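Local structure of TIR-NB-LRR type resistance protein RPV1 (Vitis rotundifolia, 5KU7) at residues Y21-T24 with D25-S29; D128-P131 with R132-A136; S164-R167 with Q168-K172. The protein is a plant disease-resistance protein of the TIR-NB-LRR class, represented here by its TIR domain, a signalling module with a flavodoxin-like fold. All coordinates share one frame; numbering follows the deposited sequence.

Interaction 1 (Y21-T24 with D25-S29); sequences YNFT and DHLYS
F23 and L27, one helical turn apart, meet through the ring of the first and a methyl of the second, with F23 CE2 4.2 Å from L27 CD2. The methyl comes obliquely against the ring. Both side chains leave the backbone with CG anti to their own N (chi1 177° for F23, 179° for L27), and this common torsion brings their ends together. Separately, the imidazole of H26 turns back toward the start of the helix, obliquely to N22 O: its CD2 lies 3.1 Å from N22 O, the same oxygen that takes the bond from H26 N at 2.9 Å. N22 stands at the N-cap position. Its OD1 accepts instead from the next residue, F23 N, at 2.9 Å, in the carbonyl plane but at 97° to the C=O bond, and makes no capping bond. Further out, T24 OG1 is hydrogen-bonded to T19, D25 makes a salt bridge with R40, and H26 NE2 is hydrogen-bonded to E154 of the second subunit; H26 of that subunit stacks on this ring. The contact thus forms the start of helix 23-33 at the subunit interface, where F23 and L27 pack against strand 61-68 and helix 154-175 while T24 reaches strand 8-14.

Interaction 2 (D128-P131 with R132-A136); sequences DKIP and RWRTA
K129 O accepts from W133 N at 3.3 Å, a rather long bond, and two further i to i+4 bonds follow: R134 N to I130 O and T135 N to P131 O, the latter 2.9 Å. P131 O has a second donor in T135 OG1 at 3.1 Å. The amide and the hydroxyl approach from opposite faces of the carbonyl plane, and the hydroxyl bond fixes the rotation of the threonine, whose OG1 sits beside its own backbone N (chi1 -73°). The indole of W133 lies under K129. K129 CB stands 3.8 Å from the centroid of the six-membered ring and 7° off its normal, a CH-pi contact over the face. A bend at chi3 (60°) then carries the lysine chain from over the ring out past its rim at CZ2, with K129 CE 3.4 Å from W133 CZ2. This is the N-terminal part of helix 130-141, which here packs on helices 76-91 and 113-122 of the flavodoxin-like TIR fold. D80 on helix 76-91 takes both polar ends, as a salt bridge to K129 NZ and a hydrogen bond from W133 NE1, and so ties lysine and indole to the same carboxylate. I130 and R134 run side by side, I130 CG2 3.7 Å from R134 CG. Beyond this aliphatic contact R134 NE is bonded to Q111, and its guanidinium makes a cation-pi contact with F119 on helix 113-122.

Interaction 3 (S164-R167 with Q168-K172); sequences SIFR and QLKCK
Four successive i to i+4 backbone bonds, from Q168 N to S164 O through to C171 N to R167 O, run through this part of helix 154-175. The polar side-chain link repeats the first of them: Q168 NE2 donates to S164 OG at 3.0 Å, with an angle of 144° at the hydrogen and the hydroxyl close to the amide plane. From CG on, the glutamine chain is stretched out (chi2 -172°) and lies along the helix back toward the serine, passing over the backbone so that its CG is 3.2 Å from S164 O. On the buried side I165 and L169 stand abreast, heading in one direction, with I165 CG2 touching L169 CD1 at 3.8 Å. F166 and K170 make a looser pair: the lysine CD comes obliquely to the ring, 4.0 Å from F166 CZ. The trans chi1 of both, 177°, sends the two chains off in the same direction and sets the aliphatic part of the lysine alongside the phenyl group. I165 and L169 face the sheet, where both touch F97 of strand 95-101; I165 also meets V65 of strand 61-68 and W146 of strand 146-148, while L169 meets S63 and L169 O accepts a hydrogen bond from R62 NH2.

Overall arrangement
Each contact is local to one TIR-domain helix, at its N-terminal part in interactions 1 and 2 and within it in interaction 3. Interaction 1 is mostly buried, packed by the sheet, helix 154-175 and the second subunit; interactions 2 and 3 each have a buried and an exposed side and touch no other chain of the assembly. Interactions 1 and 3 share neighbours: helix 154-175, which carries interaction 3, packs against helix 23-33, and both meet strand 61-68. Interaction 2, opposite both across the chain's centre, lays the aliphatic part of a lysine over an indole, both polar ends held by D80; interaction 1 pairs an apolar contact with polar bonds to the second subunit, and interaction 3 adds an amide-hydroxyl bond.

Interaction 1 (Y21-T24 with D25-S29)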
# COMPACT_ATOMS: atom_id res chain seq x y z
N TYR A 21 5.08 2.23 6.51
CA TYR A 21 4.47 3.35 5.84
C TYR A 21 3.50 2.94 4.76
O TYR A 21 2.77 3.78 4.25
CB TYR A 21 5.55 4.25 5.25
CG TYR A 21 6.36 4.88 6.33
CD1 TYR A 21 5.78 5.79 7.20
CD2 TYR A 21 7.68 4.52 6.53
CE1 TYR A 21 6.51 6.36 8.21
CE2 TYR A 21 8.42 5.09 7.54
CZ TYR A 21 7.83 6.01 8.38
OH TYR A 21 8.57 6.57 9.39
N ASN A 22 3.49 1.67 4.38
CA ASN A 22 2.59 1.27 3.31
C ASN A 22 1.57 0.24 3.79
O ASN A 22 0.51 0.62 4.30
CB ASN A 22 3.39 0.80 2.07
CG ASN A 22 4.68 0.07 2.44
OD1 ASN A 22 4.66 -1.01 3.03
ND2 ASN A 22 5.80 0.65 2.06
N PHE A 23 1.87 -1.05 3.63
CA PHE A 23 0.85 -2.07 3.87
C PHE A 23 0.22 -2.01 5.26
O PHE A 23 -1.01 -1.94 5.39
CB PHE A 23 1.41 -3.48 3.66
CG PHE A 23 0.41 -4.55 3.98
CD1 PHE A 23 -0.61 -4.85 3.07
CD2 PHE A 23 0.44 -5.21 5.20
CE1 PHE A 23 -1.55 -5.83 3.36
CE2 PHE A 23 -0.51 -6.19 5.52
CZ PHE A 23 -1.51 -6.51 4.60
N THR A 24 1.05 -2.05 6.29
CA THR A 24 0.54 -2.10 7.64
C THR A 24 -0.28 -0.84 7.93
O THR A 24 -1.27 -0.89 8.65
CB THR A 24 1.67 -2.23 8.67
OG1 THR A 24 2.44 -3.41 8.39
CG2 THR A 24 1.10 -2.32 10.05
N ASP A 25 0.12 0.28 7.33
CA ASP A 25 -0.63 1.53 7.48
C ASP A 25 -2.03 1.42 6.87
O ASP A 25 -3.02 1.77 7.53
CB ASP A 25 0.13 2.69 6.84
CG ASP A 25 -0.46 4.03 7.19
OD1 ASP A 25 -0.90 4.19 8.33
OD2 ASP A 25 -0.53 4.92 6.32
N HIS A 26 -2.10 0.91 5.63
CA HIS A 26 -3.40 0.69 4.94
C HIS A 26 -4.26 -0.31 5.73
O HIS A 26 -5.48 -0.14 5.83
CB HIS A 26 -3.19 0.18 3.49
CG HIS A 26 -2.51 1.18 2.59
ND1 HIS A 26 -3.03 2.44 2.35
CD2 HIS A 26 -1.36 1.11 1.89
CE1 HIS A 26 -2.22 3.10 1.53
NE2 HIS A 26 -1.20 2.31 1.25
N LEU A 27 -3.62 -1.33 6.30
CA LEU A 27 -4.33 -2.29 7.16
C LEU A 27 -4.89 -1.61 8.40
O LEU A 27 -6.06 -1.80 8.80
CB LEU A 27 -3.39 -3.44 7.57
CG LEU A 27 -3.97 -4.51 8.50
CD1 LEU A 27 -5.10 -5.26 7.81
CD2 LEU A 27 -2.89 -5.50 8.92
N TYR A 28 -4.02 -0.84 9.03
CA TYR A 28 -4.35 -0.07 10.21
C TYR A 28 -5.56 0.81 9.97
O TYR A 28 -6.50 0.86 10.77
CB TYR A 28 -3.14 0.77 10.64
CG TYR A 28 -3.43 1.73 11.75
CD1 TYR A 28 -3.75 1.27 13.03
CD2 TYR A 28 -3.41 3.11 11.54
CE1 TYR A 28 -4.02 2.14 14.07
CE2 TYR A 28 -3.67 4.00 12.59
CZ TYR A 28 -3.98 3.50 13.86
OH TYR A 28 -4.25 4.35 14.91
N SER A 29 -5.52 1.53 8.86
CA SER A 29 -6.60 2.44 8.55
C SER A 29 -7.88 1.65 8.26
O SER A 29 -8.96 2.05 8.71
CB SER A 29 -6.22 3.31 7.35
OG SER A 29 -7.28 4.16 6.98

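Interaction 2 (D128-P131 with R132-A136)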
# COMPACT_ATOMS: atom_id res chain seq x y z
N ASP A 128 20.78 -17.53 23.88
CA ASP A 128 19.89 -18.03 24.92
C ASP A 128 18.42 -17.68 24.70
O ASP A 128 17.54 -18.36 25.22
CB ASP A 128 20.34 -17.49 26.29
CG ASP A 128 20.76 -16.03 26.23
OD1 ASP A 128 19.96 -15.17 26.65
OD2 ASP A 128 21.89 -15.76 25.76
N LYS A 129 18.14 -16.65 23.91
CA LYS A 129 16.77 -16.24 23.64
C LYS A 129 16.18 -16.96 22.43
O LYS A 129 14.96 -17.01 22.28
CB LYS A 129 16.70 -14.72 23.44
CG LYS A 129 17.10 -13.94 24.68
CD LYS A 129 16.88 -12.45 24.49
CE LYS A 129 15.43 -12.11 24.21
NZ LYS A 129 15.27 -10.64 24.01
N ILE A 130 17.05 -17.52 21.60
CA ILE A 130 16.66 -18.17 20.34
C ILE A 130 15.55 -19.23 20.43
O ILE A 130 14.64 -19.25 19.59
CB ILE A 130 17.88 -18.81 19.67
CG1 ILE A 130 18.77 -17.73 19.05
CG2 ILE A 130 17.45 -19.86 18.64
CD1 ILE A 130 19.97 -18.26 18.30
N PRO A 131 15.62 -20.13 21.42
CA PRO A 131 14.59 -21.16 21.61
C PRO A 131 13.14 -20.65 21.72
O PRO A 131 12.28 -21.13 20.98
CB PRO A 131 15.03 -21.85 22.91
CG PRO A 131 16.50 -21.69 22.92
CD PRO A 131 16.76 -20.32 22.35
N ARG A 132 12.87 -19.71 22.63
CA ARG A 132 11.52 -19.17 22.80
C ARG A 132 11.09 -18.35 21.58
O ARG A 132 9.89 -18.23 21.28
CB ARG A 132 11.42 -18.35 24.08
CG ARG A 132 11.50 -19.24 25.32
CD ARG A 132 11.03 -18.55 26.59
NE ARG A 132 9.62 -18.21 26.51
CZ ARG A 132 8.85 -17.94 27.56
NH1 ARG A 132 9.36 -17.99 28.79
NH2 ARG A 132 7.57 -17.64 27.38
N TRP A 133 12.08 -17.79 20.89
CA TRP A 133 11.85 -17.04 19.66
C TRP A 133 11.40 -18.01 18.57
O TRP A 133 10.40 -17.77 17.90
CB TRP A 133 13.12 -16.31 19.22
CG TRP A 133 13.37 -15.00 19.90
CD1 TRP A 133 12.48 -14.27 20.64
CD2 TRP A 133 14.59 -14.25 19.89
NE1 TRP A 133 13.08 -13.12 21.10
CE2 TRP A 133 14.37 -13.08 20.65
CE3 TRP A 133 15.85 -14.45 19.31
CZ2 TRP A 133 15.37 -12.12 20.85
CZ3 TRP A 133 16.84 -13.49 19.51
CH2 TRP A 133 16.59 -12.34 20.27
N ARG A 134 12.14 -19.11 18.42
CA ARG A 134 11.83 -20.13 17.43
C ARG A 134 10.46 -20.73 17.72
O ARG A 134 9.70 -21.04 16.81
CB ARG A 134 12.89 -21.25 17.44
CG ARG A 134 14.29 -20.80 17.06
CD ARG A 134 15.14 -21.97 16.57
NE ARG A 134 15.30 -21.88 15.12
CZ ARG A 134 16.41 -21.48 14.50
NH1 ARG A 134 17.49 -21.17 15.20
NH2 ARG A 134 16.43 -21.42 13.17
N THR A 135 10.17 -20.91 19.00
CA THR A 135 8.90 -21.47 19.40
C THR A 135 7.74 -20.52 19.05
O THR A 135 6.71 -20.95 18.53
CB THR A 135 8.90 -21.78 20.90
OG1 THR A 135 9.72 -22.92 21.14
CG2 THR A 135 7.50 -22.06 21.40
N ALA A 136 7.93 -19.24 19.33
CA ALA A 136 6.88 -18.25 19.09
C ALA A 136 6.57 -18.08 17.58
O ALA A 136 5.41 -17.92 17.19
CB ALA A 136 7.26 -16.94 19.71

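Interaction 3 (S164-R167 with Q168-K172)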
# COMPACT_ATOMS: atom_id res chain seq x y z
N SER A 164 -12.96 -10.57 7.90
CA SER A 164 -12.82 -11.78 8.68
C SER A 164 -12.49 -11.48 10.16
O SER A 164 -13.10 -12.04 11.06
CB SER A 164 -11.74 -12.67 8.06
OG SER A 164 -11.43 -13.76 8.90
N ILE A 165 -11.57 -10.54 10.39
CA ILE A 165 -11.19 -10.15 11.75
C ILE A 165 -12.38 -9.51 12.47
O ILE A 165 -12.62 -9.76 13.66
CB ILE A 165 -9.99 -9.17 11.76
CG1 ILE A 165 -8.72 -9.91 11.33
CG2 ILE A 165 -9.76 -8.58 13.15
CD1 ILE A 165 -7.52 -8.99 11.22
N PHE A 166 -13.13 -8.69 11.75
CA PHE A 166 -14.33 -8.12 12.33
C PHE A 166 -15.33 -9.20 12.76
O PHE A 166 -15.75 -9.20 13.91
CB PHE A 166 -14.99 -7.14 11.35
CG PHE A 166 -16.29 -6.57 11.87
CD1 PHE A 166 -17.51 -7.12 11.51
CD2 PHE A 166 -16.30 -5.47 12.70
CE1 PHE A 166 -18.71 -6.59 11.96
CE2 PHE A 166 -17.50 -4.93 13.17
CZ PHE A 166 -18.70 -5.50 12.80
N ARG A 167 -15.68 -10.12 11.86
CA ARG A 167 -16.61 -11.19 12.19
C ARG A 167 -16.10 -12.02 13.38
O ARG A 167 -16.86 -12.37 14.28
CB ARG A 167 -16.87 -12.11 10.99
CG ARG A 167 -17.97 -13.15 11.30
CD ARG A 167 -18.13 -14.27 10.26
NE ARG A 167 -19.00 -13.92 9.14
CZ ARG A 167 -19.76 -14.81 8.49
NH1 ARG A 167 -19.77 -16.09 8.86
NH2 ARG A 167 -20.53 -14.42 7.48
N GLN A 168 -14.80 -12.32 13.41
CA GLN A 168 -14.27 -13.17 14.47
C GLN A 168 -14.25 -12.44 15.81
O GLN A 168 -14.63 -13.02 16.83
CB GLN A 168 -12.86 -13.67 14.13
CG GLN A 168 -12.79 -14.59 12.92
CD GLN A 168 -11.44 -15.22 12.72
OE1 GLN A 168 -10.98 -16.01 13.54
NE2 GLN A 168 -10.80 -14.90 11.60
N LEU A 169 -13.93 -11.15 15.81
CA LEU A 169 -13.87 -10.42 17.08
C LEU A 169 -15.26 -10.12 17.57
O LEU A 169 -15.51 -10.04 18.77
CB LEU A 169 -13.08 -9.12 16.96
CG LEU A 169 -11.58 -9.27 16.72
CD1 LEU A 169 -10.99 -7.89 16.67
CD2 LEU A 169 -10.96 -10.11 17.86
N LYS A 170 -16.21 -10.01 16.65
CA LYS A 170 -17.53 -9.68 17.10
C LYS A 170 -18.17 -10.97 17.64
O LYS A 170 -18.89 -10.93 18.63
CB LYS A 170 -18.36 -9.11 15.96
CG LYS A 170 -19.80 -8.82 16.39
CD LYS A 170 -20.54 -7.95 15.40
CE LYS A 170 -21.51 -7.06 16.15
NZ LYS A 170 -22.83 -7.03 15.48
N CYS A 171 -17.80 -12.12 17.09
CA CYS A 171 -18.41 -13.35 17.56
C CYS A 171 -17.78 -13.71 18.90
O CYS A 171 -18.48 -14.18 19.80
CB CYS A 171 -18.23 -14.50 16.55
SG CYS A 171 -19.17 -14.34 14.98
N LYS A 172 -16.48 -13.46 19.07
CA LYS A 172 -15.87 -13.72 20.37
C LYS A 172 -16.59 -12.93 21.45
O LYS A 172 -16.97 -13.49 22.48
CB LYS A 172 -14.39 -13.36 20.42
CG LYS A 172 -13.44 -14.31 19.75
CD LYS A 172 -12.20 -14.46 20.63
CE LYS A 172 -11.61 -13.12 21.07
NZ LYS A 172 -10.61 -13.30 22.19